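Local coordinates for protein Dye-decolorizing peroxidase (Irpex lacteus, PDB 7D8M) that binds heme b and, as a member of the dye-decolorizing peroxidase family, probably uses it to oxidise substrates such as dyes at the expense of hydrogen peroxide, at residues 331-336 and 374-379. Numbering follows the deposited sequence.
Sequences FHAIRA and RFQQQA. With HEM (protoporphyrin IX containing Fe), chain B; OXY (oxygen molecule), chain C.
Phe331 and Phe375 lie ring on ring in an offset stack, centroids 4.3 Å apart and planes 12° from parallel. The overlap is confined to one side of each ring: CD1 and CE1 of Phe331 sit over CD2 and CE2 of Phe375, and the closest pair, Phe331 CD1 and Phe375 CD2, is 3.3 Å apart. The opposite face of Phe375 is covered by Ala379 CB from the next turn of its own helix, so this ring is sandwiched; Trp380 adds an edge-to-face contact. With CG of Phe375 anti to its backbone N (chi1 -151°), the ring reaches out to Phe331. One residue on, the amide of Gln376 lies between the Phe331 carbonyl, Ala333 CB and the heme, and Gln376 CB packs against the heme vinyl carbons CAC and CBC. The contact joins helix 373-381 to the loop leading into edge strand 334-340 in an antiparallel sheet of the ferredoxin-like α+β fold of DyP-type peroxidases, where both segments wall the heme pocket. Arg335 enters that pocket from the strand. Its CB is 4.1 Å from O1 of the oxygen molecule; CD then lies on the porphyrin near C1D and C2D, and NE near C3D. A bend at chi3 lays the guanidinium face over the same pyrrole, CZ 3.3 Å from heme C4D. At its edge NH2 donates a fairly straight bond to heme propionate O2A (2.7 Å, 161°), while NH1 makes a weak one to oxygen-molecule O2 and a salt bridge to Asp172. A leucine in place of Arg335 would probably leave Asp172 and this propionate without the guanidinium that bridges them. Ser175 O also accepts from NH2, and the Arg335 backbone N is tied to Asn176 OD1.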
ATOM      1  N   PHE A 331      -2.116 -14.035  -1.704  1.00 28.13           N
ATOM      2  CA  PHE A 331      -2.506 -12.823  -0.998  1.00 27.81           C
ATOM      3  C   PHE A 331      -1.346 -11.849  -0.796  1.00 25.61           C
ATOM      4  O   PHE A 331      -1.447 -10.931   0.026  1.00 26.09           O
ATOM      5  CB  PHE A 331      -3.151 -13.209   0.340  1.00 27.26           C
ATOM      6  CG  PHE A 331      -4.178 -14.309   0.209  1.00 30.88           C
ATOM      7  CD1 PHE A 331      -5.417 -14.056  -0.373  1.00 28.29           C
ATOM      8  CD2 PHE A 331      -3.898 -15.600   0.638  1.00 27.80           C
ATOM      9  CE1 PHE A 331      -6.366 -15.065  -0.507  1.00 31.13           C
ATOM     10  CE2 PHE A 331      -4.842 -16.622   0.512  1.00 29.17           C
ATOM     11  CZ  PHE A 331      -6.081 -16.356  -0.064  1.00 30.63           C
ATOM     12  N   HIS A 332      -0.256 -12.015  -1.535  1.00 24.96           N
ATOM     13  CA  HIS A 332       0.807 -11.019  -1.530  1.00 25.72           C
ATOM     14  C   HIS A 332       0.502  -9.907  -2.528  1.00 26.21           C
ATOM     15  O   HIS A 332      -0.194 -10.118  -3.525  1.00 26.40           O
ATOM     16  CB  HIS A 332       2.142 -11.680  -1.846  1.00 24.20           C
ATOM     17  CG  HIS A 332       2.591 -12.637  -0.782  1.00 24.61           C
ATOM     18  ND1 HIS A 332       3.559 -12.316   0.147  1.00 25.55           N
ATOM     19  CD2 HIS A 332       2.190 -13.898  -0.490  1.00 23.66           C
ATOM     20  CE1 HIS A 332       3.736 -13.341   0.966  1.00 27.00           C
ATOM     21  NE2 HIS A 332       2.916 -14.312   0.604  1.00 27.45           N
ATOM     22  N   ALA A 333       1.014  -8.707  -2.237  1.00 26.53           N
ATOM     23  CA  ALA A 333       0.813  -7.547  -3.103  1.00 26.57           C
ATOM     24  C   ALA A 333       1.919  -6.545  -2.812  1.00 26.87           C
ATOM     25  O   ALA A 333       2.535  -6.576  -1.743  1.00 27.17           O
ATOM     26  CB  ALA A 333      -0.568  -6.922  -2.888  1.00 26.71           C
ATOM     27  N   ILE A 334       2.162  -5.652  -3.767  1.00 24.04           N
ATOM     28  CA  ILE A 334       3.275  -4.709  -3.690  1.00 23.78           C
ATOM     29  C   ILE A 334       2.757  -3.337  -3.281  1.00 23.42           C
ATOM     30  O   ILE A 334       1.876  -2.773  -3.943  1.00 25.57           O
ATOM     31  CB  ILE A 334       4.026  -4.622  -5.028  1.00 27.98           C
ATOM     32  CG1 ILE A 334       4.729  -5.944  -5.349  1.00 27.72           C
ATOM     33  CG2 ILE A 334       5.012  -3.462  -4.999  1.00 26.11           C
ATOM     34  CD1 ILE A 334       5.288  -5.997  -6.768  1.00 25.82           C
ATOM     35  N   ARG A 335       3.327  -2.783  -2.214  1.00 22.50           N
ATOM     36  CA  ARG A 335       3.003  -1.432  -1.776  1.00 22.64           C
ATOM     37  C   ARG A 335       4.007  -0.441  -2.362  1.00 25.72           C
ATOM     38  O   ARG A 335       5.213  -0.705  -2.389  1.00 26.46           O
ATOM     39  CB  ARG A 335       2.998  -1.353  -0.243  1.00 23.56           C
ATOM     40  CG  ARG A 335       1.913  -2.217   0.423  1.00 22.39           C
ATOM     41  CD  ARG A 335       2.171  -2.443   1.926  1.00 23.00           C
ATOM     42  NE  ARG A 335       3.436  -3.123   2.137  1.00 23.12           N
ATOM     43  CZ  ARG A 335       4.425  -2.634   2.874  1.00 25.41           C
ATOM     44  NH1 ARG A 335       4.278  -1.462   3.476  1.00 27.83           N
ATOM     45  NH2 ARG A 335       5.565  -3.303   2.993  1.00 22.80           N
ATOM     46  N   ALA A 336       3.500   0.704  -2.836  1.00 23.60           N
ATOM     47  CA  ALA A 336       4.331   1.709  -3.500  1.00 24.76           C
ATOM     48  C   ALA A 336       3.922   3.122  -3.108  1.00 24.64           C
ATOM     49  O   ALA A 336       4.152   4.079  -3.863  1.00 25.96           O
ATOM     50  CB  ALA A 336       4.275   1.553  -5.031  1.00 21.78           C
ATOM     51  N   ARG A 374      -7.710  -5.879  -0.529  1.00 25.26           N
ATOM     52  CA  ARG A 374      -9.039  -6.053   0.043  1.00 27.30           C
ATOM     53  C   ARG A 374      -9.062  -7.199   1.050  1.00 23.08           C
ATOM     54  O   ARG A 374      -9.728  -7.109   2.090  1.00 25.73           O
ATOM     55  CB  ARG A 374     -10.048  -6.291  -1.082  1.00 24.98           C
ATOM     56  CG  ARG A 374     -11.516  -6.214  -0.669  1.00 26.65           C
ATOM     57  CD  ARG A 374     -12.415  -6.432  -1.899  1.00 26.22           C
ATOM     58  NE  ARG A 374     -13.815  -6.127  -1.626  1.00 29.01           N
ATOM     59  CZ  ARG A 374     -14.685  -7.014  -1.149  1.00 29.81           C
ATOM     60  NH1 ARG A 374     -14.287  -8.252  -0.893  1.00 24.77           N
ATOM     61  NH2 ARG A 374     -15.944  -6.659  -0.926  1.00 29.12           N
ATOM     62  N   PHE A 375      -8.360  -8.290   0.742  1.00 24.44           N
ATOM     63  CA  PHE A 375      -8.266  -9.418   1.666  1.00 25.99           C
ATOM     64  C   PHE A 375      -7.475  -9.035   2.913  1.00 27.94           C
ATOM     65  O   PHE A 375      -7.875  -9.349   4.045  1.00 27.69           O
ATOM     66  CB  PHE A 375      -7.608 -10.605   0.951  1.00 26.91           C
ATOM     67  CG  PHE A 375      -8.032 -11.956   1.470  1.00 30.71           C
ATOM     68  CD1 PHE A 375      -9.305 -12.441   1.228  1.00 30.02           C
ATOM     69  CD2 PHE A 375      -7.139 -12.754   2.178  1.00 31.00           C
ATOM     70  CE1 PHE A 375      -9.690 -13.691   1.694  1.00 28.75           C
ATOM     71  CE2 PHE A 375      -7.516 -14.005   2.651  1.00 29.32           C
ATOM     72  CZ  PHE A 375      -8.791 -14.472   2.408  1.00 32.70           C
ATOM     73  N   GLN A 376      -6.334  -8.369   2.715  1.00 26.28           N
ATOM     74  CA  GLN A 376      -5.503  -7.936   3.832  1.00 25.81           C
ATOM     75  C   GLN A 376      -6.282  -7.028   4.769  1.00 27.57           C
ATOM     76  O   GLN A 376      -6.183  -7.153   6.000  1.00 24.47           O
ATOM     77  CB  GLN A 376      -4.253  -7.223   3.305  1.00 25.48           C
ATOM     78  CG  GLN A 376      -3.267  -8.129   2.559  1.00 25.29           C
ATOM     79  CD  GLN A 376      -2.271  -7.332   1.719  1.00 24.51           C
ATOM     80  OE1 GLN A 376      -2.144  -6.123   1.880  1.00 22.91           O
ATOM     81  NE2 GLN A 376      -1.582  -8.005   0.811  1.00 26.24           N
ATOM     82  N   GLN A 377      -7.101  -6.138   4.206  1.00 21.10           N
ATOM     83  CA  GLN A 377      -7.901  -5.236   5.026  1.00 23.50           C
ATOM     84  C   GLN A 377      -9.091  -5.957   5.654  1.00 24.28           C
ATOM     85  O   GLN A 377      -9.225  -5.997   6.883  1.00 29.02           O
ATOM     86  CB  GLN A 377      -8.373  -4.039   4.181  1.00 23.30           C
ATOM     87  CG  GLN A 377      -9.124  -2.992   4.976  1.00 25.81           C
ATOM     88  CD  GLN A 377      -8.219  -2.206   5.908  1.00 27.41           C
ATOM     89  OE1 GLN A 377      -7.352  -1.450   5.458  1.00 26.58           O
ATOM     90  NE2 GLN A 377      -8.422  -2.372   7.215  1.00 21.79           N
ATOM     91  N   GLN A 378      -9.954  -6.558   4.829  1.00 23.18           N
ATOM     92  CA  GLN A 378     -11.225  -7.071   5.340  1.00 26.39           C
ATOM     93  C   GLN A 378     -11.088  -8.450   5.989  1.00 25.90           C
ATOM     94  O   GLN A 378     -11.578  -8.663   7.100  1.00 27.60           O
ATOM     95  CB  GLN A 378     -12.275  -7.133   4.230  1.00 23.92           C
ATOM     96  CG  GLN A 378     -13.583  -7.798   4.713  1.00 26.65           C
ATOM     97  CD  GLN A 378     -14.617  -7.948   3.609  1.00 34.21           C
ATOM     98  OE1 GLN A 378     -14.295  -8.354   2.484  1.00 33.37           O
ATOM     99  NE2 GLN A 378     -15.870  -7.627   3.926  1.00 32.53           N
ATOM    100  N   ALA A 379     -10.476  -9.412   5.296  1.00 24.67           N
ATOM    101  CA  ALA A 379     -10.442 -10.775   5.812  1.00 27.71           C
ATOM    102  C   ALA A 379      -9.460 -10.944   6.963  1.00 27.77           C
ATOM    103  O   ALA A 379      -9.583 -11.905   7.727  1.00 29.28           O
ATOM    104  CB  ALA A 379     -10.083 -11.763   4.702  1.00 24.84           C
TER
HETATM  105  CHA HEM B 601       3.971  -3.390   6.348  1.00 25.46           C
HETATM  106  CHB HEM B 601       2.766   0.931   8.190  1.00 24.76           C
HETATM  107  CHC HEM B 601      -1.455   0.739   5.790  1.00 23.29           C
HETATM  108  CHD HEM B 601      -0.453  -3.789   4.366  1.00 22.95           C
HETATM  109  C1A HEM B 601       4.032  -2.201   7.040  1.00 23.50           C
HETATM  110  C2A HEM B 601       5.165  -1.709   7.800  1.00 26.99           C
HETATM  111  C3A HEM B 601       4.830  -0.505   8.297  1.00 25.45           C
HETATM  112  C4A HEM B 601       3.481  -0.202   7.868  1.00 25.09           C
HETATM  113  CMA HEM B 601       5.684   0.429   9.173  1.00 22.58           C
HETATM  114  CAA HEM B 601       6.510  -2.466   7.973  1.00 25.80           C
HETATM  115  CBA HEM B 601       7.469  -2.105   6.840  1.00 28.15           C
HETATM  116  CGA HEM B 601       7.514  -3.188   5.780  1.00 29.49           C
HETATM  117  O1A HEM B 601       7.428  -4.387   6.136  1.00 32.36           O
HETATM  118  O2A HEM B 601       7.666  -2.854   4.572  1.00 29.11           O
HETATM  119  C1B HEM B 601       1.539   1.261   7.667  1.00 24.62           C
HETATM  120  C2B HEM B 601       0.870   2.528   7.858  1.00 25.16           C
HETATM  121  C3B HEM B 601      -0.304   2.467   7.202  1.00 21.93           C
HETATM  122  C4B HEM B 601      -0.399   1.172   6.566  1.00 22.28           C
HETATM  123  CMB HEM B 601       1.454   3.686   8.719  1.00 22.30           C
HETATM  124  CAB HEM B 601      -1.405   3.545   7.046  1.00 22.66           C
HETATM  125  CBB HEM B 601      -1.195   4.850   7.250  1.00 22.80           C
HETATM  126  C1C HEM B 601      -1.599  -0.528   5.248  1.00 23.08           C
HETATM  127  C2C HEM B 601      -2.777  -1.062   4.585  1.00 24.02           C
HETATM  128  C3C HEM B 601      -2.494  -2.318   4.184  1.00 24.27           C
HETATM  129  C4C HEM B 601      -1.137  -2.616   4.604  1.00 24.03           C
HETATM  130  CMC HEM B 601      -4.081  -0.252   4.383  1.00 23.46           C
HETATM  131  CAC HEM B 601      -3.387  -3.352   3.450  1.00 25.21           C
HETATM  132  CBC HEM B 601      -4.730  -3.321   3.490  1.00 26.35           C
HETATM  133  C1D HEM B 601       0.871  -4.022   4.672  1.00 23.54           C
HETATM  134  C2D HEM B 601       1.695  -5.124   4.201  1.00 23.58           C
HETATM  135  C3D HEM B 601       2.905  -5.015   4.751  1.00 24.86           C
HETATM  136  C4D HEM B 601       2.904  -3.834   5.594  1.00 27.14           C
HETATM  137  CMD HEM B 601       1.269  -6.249   3.243  1.00 20.43           C
HETATM  138  CAD HEM B 601       4.089  -5.978   4.536  1.00 24.10           C
HETATM  139  CBD HEM B 601       3.996  -7.099   5.575  1.00 24.95           C
HETATM  140  CGD HEM B 601       5.065  -8.150   5.365  1.00 28.35           C
HETATM  141  O1D HEM B 601       5.632  -8.631   6.381  1.00 25.74           O
HETATM  142  O2D HEM B 601       5.364  -8.502   4.189  1.00 26.41           O
HETATM  143  NA  HEM B 601       3.026  -1.264   7.110  1.00 22.91           N
HETATM  144  NB  HEM B 601       0.741   0.450   6.871  1.00 20.72           N
HETATM  145  NC  HEM B 601      -0.632  -1.506   5.247  1.00 22.52           N
HETATM  146  ND  HEM B 601       1.646  -3.240   5.510  1.00 22.77           N
HETATM  147 FE   HEM B 601       1.112  -1.440   6.320  1.00 23.99          FE
HETATM  148  O1  OXY C 602       2.793   1.407   2.722  1.00 34.50           O
HETATM  149  O2  OXY C 602       2.833   1.204   3.937  1.00 36.98           O